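PDB 4LMO: telomerase reverse transcriptase from Takifugu rubripes, which elongates telomeres by reverse-transcribing a template within the telomerase RNA, and is represented here by its RNA-binding domain. Local coordinates for residues Gly12-Leu25 and Trp207-Phe221. Sequence-based numbering, arbitrary orientation.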
loop_
_atom_site.group_PDB
_atom_site.type_symbol
_atom_site.label_atom_id
_atom_site.label_comp_id
_atom_site.label_asym_id
_atom_site.label_seq_id
_atom_site.Cartn_x
_atom_site.Cartn_y
_atom_site.Cartn_z
ATOM N N GLY A 12 -0.206 8.357 -13.040
ATOM C CA GLY A 12 -0.318 7.870 -11.668
ATOM C C GLY A 12 0.715 6.804 -11.352
ATOM O O GLY A 12 1.334 6.828 -10.290
ATOM N N PHE A 13 0.897 5.872 -12.284
ATOM C CA PHE A 13 1.903 4.820 -12.150
ATOM C C PHE A 13 3.320 5.394 -12.053
ATOM O O PHE A 13 4.110 4.966 -11.210
ATOM C CB PHE A 13 1.792 3.823 -13.314
ATOM C CG PHE A 13 2.896 2.801 -13.357
ATOM C CD1 PHE A 13 2.954 1.771 -12.419
ATOM C CD2 PHE A 13 3.875 2.859 -14.346
ATOM C CE1 PHE A 13 3.974 0.829 -12.461
ATOM C CE2 PHE A 13 4.895 1.917 -14.396
ATOM C CZ PHE A 13 4.944 0.902 -13.452
ATOM N N LEU A 14 3.626 6.366 -12.909
ATOM C CA LEU A 14 4.957 6.972 -12.953
ATOM C C LEU A 14 5.246 7.901 -11.778
ATOM O O LEU A 14 6.326 7.839 -11.191
ATOM C CB LEU A 14 5.158 7.750 -14.256
ATOM C CG LEU A 14 5.404 7.019 -15.573
ATOM C CD1 LEU A 14 5.492 8.036 -16.700
ATOM C CD2 LEU A 14 6.668 6.174 -15.512
ATOM N N TYR A 15 4.284 8.756 -11.441
ATOM C CA TYR A 15 4.534 9.868 -10.525
ATOM C C TYR A 15 3.612 9.938 -9.306
ATOM O O TYR A 15 3.881 10.702 -8.374
ATOM C CB TYR A 15 4.515 11.200 -11.294
ATOM C CG TYR A 15 5.583 11.282 -12.362
ATOM C CD1 TYR A 15 6.925 11.439 -12.019
ATOM C CD2 TYR A 15 5.257 11.190 -13.715
ATOM C CE1 TYR A 15 7.909 11.505 -12.988
ATOM C CE2 TYR A 15 6.237 11.254 -14.694
ATOM C CZ TYR A 15 7.561 11.413 -14.324
ATOM O OH TYR A 15 8.536 11.478 -15.288
ATOM N N GLY A 16 2.535 9.154 -9.316
ATOM C CA GLY A 16 1.591 9.121 -8.201
ATOM C C GLY A 16 0.732 10.366 -8.086
ATOM O O GLY A 16 0.801 11.263 -8.929
ATOM N N GLY A 17 -0.083 10.408 -7.035
ATOM C CA GLY A 17 -0.931 11.558 -6.734
ATOM C C GLY A 17 -2.126 11.711 -7.656
ATOM O O GLY A 17 -2.505 12.829 -8.000
ATOM N N ARG A 18 -2.721 10.587 -8.049
ATOM C CA ARG A 18 -3.873 10.582 -8.959
ATOM C C ARG A 18 -5.014 9.696 -8.455
ATOM O O ARG A 18 -5.934 9.378 -9.206
ATOM C CB ARG A 18 -3.458 10.120 -10.367
ATOM C CG ARG A 18 -2.283 10.865 -10.988
ATOM C CD ARG A 18 -2.691 12.183 -11.624
ATOM N NE ARG A 18 -1.554 12.808 -12.297
ATOM C CZ ARG A 18 -1.609 13.930 -13.011
ATOM N NH1 ARG A 18 -2.756 14.582 -13.167
ATOM N NH2 ARG A 18 -0.505 14.399 -13.574
ATOM N N GLY A 19 -4.951 9.295 -7.190
ATOM C CA GLY A 19 -5.993 8.455 -6.611
ATOM C C GLY A 19 -5.781 6.966 -6.806
ATOM O O GLY A 19 -4.756 6.530 -7.334
ATOM N N MET A 20 -6.786 6.193 -6.402
ATOM C CA MET A 20 -6.676 4.741 -6.266
ATOM C C MET A 20 -6.657 3.936 -7.567
ATOM O O MET A 20 -6.350 2.744 -7.549
ATOM C CB MET A 20 -7.784 4.222 -5.345
ATOM C CG MET A 20 -7.604 4.613 -3.887
ATOM S SD MET A 20 -6.091 3.938 -3.176
ATOM C CE MET A 20 -6.569 2.230 -2.941
ATOM N N ARG A 21 -6.971 4.579 -8.690
ATOM C CA ARG A 21 -7.050 3.880 -9.973
ATOM C C ARG A 21 -5.720 3.236 -10.386
ATOM O O ARG A 21 -5.707 2.143 -10.953
ATOM C CB ARG A 21 -7.565 4.815 -11.072
ATOM C CG ARG A 21 -8.307 4.101 -12.194
ATOM C CD ARG A 21 -8.909 5.078 -13.195
ATOM N NE ARG A 21 -9.993 5.880 -12.624
ATOM C CZ ARG A 21 -11.280 5.538 -12.640
ATOM N NH1 ARG A 21 -11.669 4.398 -13.199
ATOM N NH2 ARG A 21 -12.184 6.341 -12.093
ATOM N N SER A 22 -4.609 3.906 -10.087
ATOM C CA SER A 22 -3.283 3.378 -10.416
ATOM C C SER A 22 -2.608 2.649 -9.245
ATOM O O SER A 22 -1.408 2.362 -9.293
ATOM C CB SER A 22 -2.379 4.487 -10.968
ATOM O OG SER A 22 -2.240 5.543 -10.038
ATOM N N PHE A 23 -3.383 2.343 -8.206
ATOM C CA PHE A 23 -2.892 1.569 -7.063
ATOM C C PHE A 23 -2.688 0.104 -7.445
ATOM O O PHE A 23 -3.506 -0.476 -8.164
ATOM C CB PHE A 23 -3.861 1.690 -5.879
ATOM C CG PHE A 23 -3.500 0.834 -4.696
ATOM C CD1 PHE A 23 -2.336 1.070 -3.973
ATOM C CD2 PHE A 23 -4.336 -0.199 -4.291
ATOM C CE1 PHE A 23 -2.008 0.285 -2.878
ATOM C CE2 PHE A 23 -4.018 -0.984 -3.193
ATOM C CZ PHE A 23 -2.851 -0.744 -2.487
ATOM N N LEU A 24 -1.597 -0.477 -6.947
ATOM C CA LEU A 24 -1.187 -1.850 -7.266
ATOM C C LEU A 24 -2.323 -2.879 -7.381
ATOM O O LEU A 24 -2.414 -3.596 -8.379
ATOM C CB LEU A 24 -0.124 -2.336 -6.269
ATOM C CG LEU A 24 0.323 -3.805 -6.292
ATOM C CD1 LEU A 24 0.869 -4.235 -7.648
ATOM C CD2 LEU A 24 1.348 -4.056 -5.194
ATOM N N LEU A 25 -3.175 -2.948 -6.363
ATOM C CA LEU A 25 -4.222 -3.969 -6.305
ATOM C C LEU A 25 -5.400 -3.699 -7.250
ATOM O O LEU A 25 -6.268 -4.556 -7.424
ATOM C CB LEU A 25 -4.708 -4.171 -4.864
ATOM C CG LEU A 25 -3.725 -4.670 -3.797
ATOM C CD1 LEU A 25 -4.448 -4.874 -2.474
ATOM C CD2 LEU A 25 -3.027 -5.953 -4.227
ATOM N N TRP A 207 6.666 -6.431 1.598
ATOM C CA TRP A 207 5.695 -6.061 0.560
ATOM C C TRP A 207 4.624 -5.187 1.133
ATOM O O TRP A 207 4.192 -4.224 0.501
ATOM C CB TRP A 207 5.049 -7.291 -0.071
ATOM C CG TRP A 207 3.931 -6.939 -1.030
ATOM C CD1 TRP A 207 4.048 -6.543 -2.360
ATOM C CD2 TRP A 207 2.480 -6.921 -0.754
ATOM N NE1 TRP A 207 2.813 -6.293 -2.908
ATOM C CE2 TRP A 207 1.831 -6.500 -2.000
ATOM C CE3 TRP A 207 1.688 -7.201 0.357
ATOM C CZ2 TRP A 207 0.449 -6.379 -2.109
ATOM C CZ3 TRP A 207 0.296 -7.073 0.236
ATOM C CH2 TRP A 207 -0.305 -6.672 -0.968
ATOM N N LEU A 208 4.188 -5.527 2.343
ATOM C CA LEU A 208 3.082 -4.850 3.008
ATOM C C LEU A 208 3.398 -3.375 3.265
ATOM O O LEU A 208 2.511 -2.523 3.197
ATOM C CB LEU A 208 2.748 -5.575 4.315
ATOM C CG LEU A 208 1.315 -5.586 4.853
ATOM C CD1 LEU A 208 0.315 -6.038 3.800
ATOM C CD2 LEU A 208 1.235 -6.483 6.078
ATOM N N LEU A 209 4.665 -3.076 3.541
ATOM C CA LEU A 209 5.087 -1.697 3.737
ATOM C C LEU A 209 5.355 -0.996 2.404
ATOM O O LEU A 209 4.809 0.079 2.140
ATOM C CB LEU A 209 6.318 -1.619 4.656
ATOM C CG LEU A 209 6.733 -0.230 5.165
ATOM C CD1 LEU A 209 5.587 0.479 5.874
ATOM C CD2 LEU A 209 7.939 -0.315 6.087
ATOM N N ASP A 210 6.188 -1.615 1.570
ATOM C CA ASP A 210 6.619 -1.023 0.303
ATOM C C ASP A 210 5.519 -1.019 -0.759
ATOM O O ASP A 210 5.304 -0.013 -1.435
ATOM C CB ASP A 210 7.860 -1.747 -0.227
ATOM C CG ASP A 210 8.326 -1.203 -1.561
ATOM O OD1 ASP A 210 8.934 -0.111 -1.582
ATOM O OD2 ASP A 210 8.089 -1.869 -2.589
ATOM N N GLY A 211 4.835 -2.147 -0.904
ATOM C CA GLY A 211 3.785 -2.282 -1.901
ATOM C C GLY A 211 2.473 -1.688 -1.440
ATOM O O GLY A 211 1.921 -0.805 -2.099
ATOM N N PHE A 212 1.977 -2.165 -0.303
ATOM C CA PHE A 212 0.657 -1.770 0.173
ATOM C C PHE A 212 0.645 -0.371 0.793
ATOM O O PHE A 212 0.028 0.543 0.241
ATOM C CB PHE A 212 0.072 -2.822 1.134
ATOM C CG PHE A 212 -1.393 -2.633 1.421
ATOM C CD1 PHE A 212 -2.353 -3.028 0.496
ATOM C CD2 PHE A 212 -1.813 -2.059 2.615
ATOM C CE1 PHE A 212 -3.704 -2.850 0.754
ATOM C CE2 PHE A 212 -3.162 -1.879 2.882
ATOM C CZ PHE A 212 -4.109 -2.273 1.949
ATOM N N VAL A 213 1.333 -0.203 1.920
ATOM C CA VAL A 213 1.309 1.060 2.665
ATOM C C VAL A 213 1.798 2.250 1.837
ATOM O O VAL A 213 1.079 3.243 1.684
ATOM C CB VAL A 213 2.071 0.947 4.006
ATOM C CG1 VAL A 213 2.330 2.321 4.618
ATOM C CG2 VAL A 213 1.292 0.066 4.975
ATOM N N VAL A 214 3.002 2.137 1.283
ATOM C CA VAL A 214 3.571 3.192 0.436
ATOM C C VAL A 214 2.731 3.424 -0.827
ATOM O O VAL A 214 2.592 4.561 -1.287
ATOM C CB VAL A 214 5.052 2.905 0.100
ATOM C CG1 VAL A 214 5.553 3.790 -1.034
ATOM C CG2 VAL A 214 5.911 3.093 1.343
ATOM N N GLY A 215 2.161 2.348 -1.365
ATOM C CA GLY A 215 1.235 2.433 -2.497
ATOM C C GLY A 215 0.066 3.361 -2.219
ATOM O O GLY A 215 -0.264 4.221 -3.035
ATOM N N LEU A 216 -0.548 3.193 -1.053
ATOM C CA LEU A 216 -1.666 4.032 -0.633
ATOM C C LEU A 216 -1.258 5.494 -0.496
ATOM O O LEU A 216 -1.975 6.390 -0.942
ATOM C CB LEU A 216 -2.246 3.519 0.687
ATOM C CG LEU A 216 -2.822 2.099 0.663
ATOM C CD1 LEU A 216 -3.100 1.611 2.076
ATOM C CD2 LEU A 216 -4.077 2.033 -0.193
ATOM N N VAL A 217 -0.101 5.720 0.121
ATOM C CA VAL A 217 0.443 7.058 0.297
ATOM C C VAL A 217 0.719 7.702 -1.067
ATOM O O VAL A 217 0.326 8.848 -1.304
ATOM C CB VAL A 217 1.705 7.042 1.194
ATOM C CG1 VAL A 217 2.292 8.438 1.344
ATOM C CG2 VAL A 217 1.379 6.468 2.565
ATOM N N ARG A 218 1.370 6.952 -1.961
ATOM C CA ARG A 218 1.657 7.414 -3.327
ATOM C C ARG A 218 0.405 7.798 -4.114
ATOM O O ARG A 218 0.396 8.814 -4.810
ATOM C CB ARG A 218 2.441 6.353 -4.110
ATOM C CG ARG A 218 3.950 6.534 -4.081
ATOM C CD ARG A 218 4.681 5.509 -4.945
ATOM N NE ARG A 218 4.134 5.410 -6.302
ATOM C CZ ARG A 218 4.460 6.203 -7.323
ATOM N NH1 ARG A 218 5.342 7.184 -7.168
ATOM N NH2 ARG A 218 3.897 6.016 -8.508
ATOM N N ALA A 219 -0.643 6.987 -4.000
ATOM C CA ALA A 219 -1.872 7.199 -4.759
ATOM C C ALA A 219 -2.736 8.339 -4.210
ATOM O O ALA A 219 -3.145 9.230 -4.961
ATOM C CB ALA A 219 -2.672 5.906 -4.839
ATOM N N CYS A 220 -2.991 8.315 -2.902
ATOM C CA CYS A 220 -3.974 9.202 -2.271
ATOM C C CYS A 220 -3.442 10.577 -1.879
ATOM O O CYS A 220 -4.222 11.494 -1.625
ATOM C CB CYS A 220 -4.579 8.525 -1.040
ATOM S SG CYS A 220 -5.345 6.932 -1.394
ATOM N N PHE A 221 -2.123 10.716 -1.824
ATOM C CA PHE A 221 -1.509 11.955 -1.372
ATOM C C PHE A 221 -0.436 12.444 -2.334
ATOM O O PHE A 221 0.034 11.692 -3.192
ATOM C CB PHE A 221 -0.894 11.768 0.021
ATOM C CG PHE A 221 -1.887 11.385 1.083
ATOM C CD1 PHE A 221 -2.565 12.361 1.805
ATOM C CD2 PHE A 221 -2.138 10.046 1.368
ATOM C CE1 PHE A 221 -3.483 12.008 2.786
ATOM C CE2 PHE A 221 -3.053 9.686 2.346
ATOM C CZ PHE A 221 -3.725 10.669 3.058
#
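Phe23 comes edge-on to the backbone of helix 191-220 at Gly215: Phe23 CE1 stands 3.7 Å from Phe212 O and would collide with a CB on Gly215. Leu216 CD2 sits over one face, 4.0 Å from the ring centroid, a CH-pi contact, while the ring's CZ edge turns toward the face of Phe212 in an offset edge-to-face pair, planes at 72°. Phe23 reaches in from the loop because chi1, 175°, sets CG anti to the backbone N. Were Phe23 an alanine, Phe212 and Leu216 would probably lose their aromatic partner and a gap open beside them. Leu25 CD1 meets the Phe212 rim, and Leu24 CD2 comes 3.5 Å from NE1 at the Trp207 edge. Met20 bends at chi2 and chi3, setting SD 3.6 Å from Cys220 SG and CE against Leu216 CD2. Where the helix ends, glycines bring the backbones together: Gly17 N donates a hydrogen bond to Arg218 O (2.8 Å) and Gly19 N one to Ala219 O (2.9 Å). The exposed side is looser: Arg218 lays one guanidinium face over Gly16 CA, its NH2 nears Phe13 O (2.9 Å) at an angle too poor for a hydrogen bond, and Phe13, Leu14 and Tyr15 of the RNA-binding TFLY motif turn away. Helix 119-133 backs Phe212 and Leu216, Tyr88 of helix 88-93 touches Met20 and Leu216, and strand 221-224, paired with strand 234-237, follows Cys220.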